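Local coordinates for protein dipeptidase AC. Metallo peptidase. MEROPS family M19 (Rhodobacter sphaeroides, PDB 3LY0) that probably hydrolyses dipeptides as a dizinc metallodipeptidase and binds a phosphinate mimic of L-Ala-D-Ala at its metal centre, at residues G175-F180 with P184-G189. Sequence-based numbering, arbitrary orientation.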
loop_
_atom_site.group_PDB
_atom_site.type_symbol
_atom_site.label_atom_id
_atom_site.label_comp_id
_atom_site.label_asym_id
_atom_site.label_seq_id
_atom_site.Cartn_x
_atom_site.Cartn_y
_atom_site.Cartn_z
ATOM N N GLY A 175 1.144 -15.139 -2.500
ATOM C CA GLY A 175 1.539 -14.145 -1.516
ATOM C C GLY A 175 2.142 -14.781 -0.276
ATOM O O GLY A 175 1.960 -15.977 -0.003
ATOM N N VAL A 176 2.855 -13.980 0.503
ATOM C CA VAL A 176 3.474 -14.506 1.708
ATOM C C VAL A 176 2.431 -14.685 2.790
ATOM O O VAL A 176 1.524 -13.874 2.928
ATOM C CB VAL A 176 4.602 -13.582 2.258
ATOM C CG1 VAL A 176 5.739 -13.459 1.265
ATOM C CG2 VAL A 176 4.057 -12.204 2.685
ATOM N N PRO A 177 2.551 -15.754 3.580
ATOM C CA PRO A 177 1.771 -15.784 4.813
ATOM C C PRO A 177 2.362 -14.782 5.788
ATOM O O PRO A 177 3.543 -14.430 5.652
ATOM C CB PRO A 177 2.014 -17.204 5.332
ATOM C CG PRO A 177 3.381 -17.545 4.805
ATOM C CD PRO A 177 3.428 -16.931 3.438
ATOM N N PHE A 178 1.572 -14.317 6.745
ATOM C CA PHE A 178 2.098 -13.451 7.796
ATOM C C PHE A 178 2.852 -14.292 8.807
ATOM O O PHE A 178 2.263 -15.142 9.475
ATOM C CB PHE A 178 0.967 -12.703 8.488
ATOM C CG PHE A 178 0.222 -11.788 7.579
ATOM C CD1 PHE A 178 0.759 -10.556 7.229
ATOM C CD2 PHE A 178 -1.005 -12.160 7.052
ATOM C CE1 PHE A 178 0.081 -9.709 6.378
ATOM C CE2 PHE A 178 -1.690 -11.315 6.204
ATOM C CZ PHE A 178 -1.147 -10.086 5.863
ATOM N N ARG A 179 4.157 -14.059 8.915
ATOM C CA ARG A 179 4.991 -14.846 9.812
ATOM C C ARG A 179 6.126 -13.990 10.352
ATOM O O ARG A 179 6.618 -13.095 9.673
ATOM C CB ARG A 179 5.548 -16.048 9.050
ATOM C CG ARG A 179 6.643 -16.826 9.733
ATOM C CD ARG A 179 7.139 -17.917 8.792
ATOM N NE ARG A 179 6.049 -18.811 8.416
ATOM C CZ ARG A 179 5.837 -19.299 7.195
ATOM N NH1 ARG A 179 6.648 -19.003 6.188
ATOM N NH2 ARG A 179 4.811 -20.106 6.983
ATOM N N PHE A 180 6.543 -14.261 11.583
ATOM C CA PHE A 180 7.732 -13.621 12.139
ATOM C C PHE A 180 8.386 -14.574 13.129
ATOM O O PHE A 180 7.702 -15.097 14.000
ATOM C CB PHE A 180 7.385 -12.329 12.876
ATOM C CG PHE A 180 8.597 -11.588 13.380
ATOM C CD1 PHE A 180 9.157 -10.565 12.627
ATOM C CD2 PHE A 180 9.200 -11.940 14.581
ATOM C CE1 PHE A 180 10.276 -9.895 13.070
ATOM C CE2 PHE A 180 10.332 -11.276 15.038
ATOM C CZ PHE A 180 10.875 -10.247 14.281
ATOM N N PRO A 184 10.982 -14.071 3.081
ATOM C CA PRO A 184 9.877 -13.876 2.132
ATOM C C PRO A 184 9.778 -15.009 1.105
ATOM O O PRO A 184 8.847 -15.026 0.308
ATOM C CB PRO A 184 10.242 -12.573 1.411
ATOM C CG PRO A 184 11.401 -12.008 2.109
ATOM C CD PRO A 184 12.071 -13.105 2.883
ATOM N N ASP A 185 10.720 -15.947 1.115
ATOM C CA ASP A 185 10.687 -17.058 0.160
ATOM C C ASP A 185 9.800 -18.171 0.695
ATOM O O ASP A 185 10.280 -19.197 1.180
ATOM C CB ASP A 185 12.108 -17.560 -0.112
ATOM C CG ASP A 185 12.173 -18.555 -1.252
ATOM O OD1 ASP A 185 11.149 -18.772 -1.932
ATOM O OD2 ASP A 185 13.265 -19.126 -1.470
ATOM N N THR A 186 8.493 -17.963 0.585
ATOM C CA THR A 186 7.513 -18.807 1.254
ATOM C C THR A 186 6.758 -19.763 0.337
ATOM O O THR A 186 5.986 -20.603 0.810
ATOM C CB THR A 186 6.491 -17.948 2.005
ATOM O OG1 THR A 186 5.868 -17.044 1.078
ATOM C CG2 THR A 186 7.173 -17.143 3.089
ATOM N N GLY A 187 6.968 -19.631 -0.969
ATOM C CA GLY A 187 6.263 -20.483 -1.916
ATOM C C GLY A 187 6.612 -20.301 -3.381
ATOM O O GLY A 187 7.658 -19.746 -3.733
ATOM N N GLU A 188 5.712 -20.767 -4.245
ATOM C CA GLU A 188 5.959 -20.780 -5.678
ATOM C C GLU A 188 5.846 -19.401 -6.314
ATOM O O GLU A 188 5.220 -18.494 -5.760
ATOM C CB GLU A 188 4.984 -21.731 -6.374
ATOM C CG GLU A 188 5.096 -23.177 -5.928
ATOM C CD GLU A 188 4.063 -24.074 -6.588
ATOM O OE1 GLU A 188 4.078 -25.294 -6.314
ATOM O OE2 GLU A 188 3.234 -23.566 -7.379
ATOM N N GLY A 189 6.455 -19.250 -7.483
ATOM C CA GLY A 189 6.405 -17.999 -8.209
ATOM C C GLY A 189 5.126 -17.794 -9.000
ATOM O O GLY A 189 4.103 -18.428 -8.727
HETATM O O HOH W 1 3.843 -17.950 -0.577
#
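Val176 and Thr186 are the nearest CA pair across the contact, 5.9 Å apart, and no direct hydrogen bond joins residues 175-180 to 184-189. The Thr186 side chain meets Val176, Pro177 and Arg179. Its OG1 sits between the backbone N and the carbonyl carbon (chi1 57°), which turns the hydroxyl toward the other segment, 3.4 Å from Pro177 CD and 3.5 Å from Val176 CA. Gly175 O and Thr186 OG1, 4.2 Å apart, are bridged by a water that donates to Gly175 O at 2.8 Å and also hydrogen-bonds Thr186 OG1. Thr186 CG2 meets Arg179 NH1 at 3.7 Å, obliquely to the guanidinium, as the two side chains run past each other in opposite directions. Arg179 NH2 forms a salt bridge with Glu80 in the strand paired with 179-180. Val176 CG1 lies 3.6 Å from Pro184 O, the carbonyl that also accepts a weak bond from Thr186 N across the inverse gamma turn centred on Asp185. The contact packs the loop before helix 192-204 against the run leading into strand 179-180, with a water between them; its first segment contributes Phe178 to the phosphinate pocket of this M19 dipeptidase, a TIM-barrel-clan enzyme.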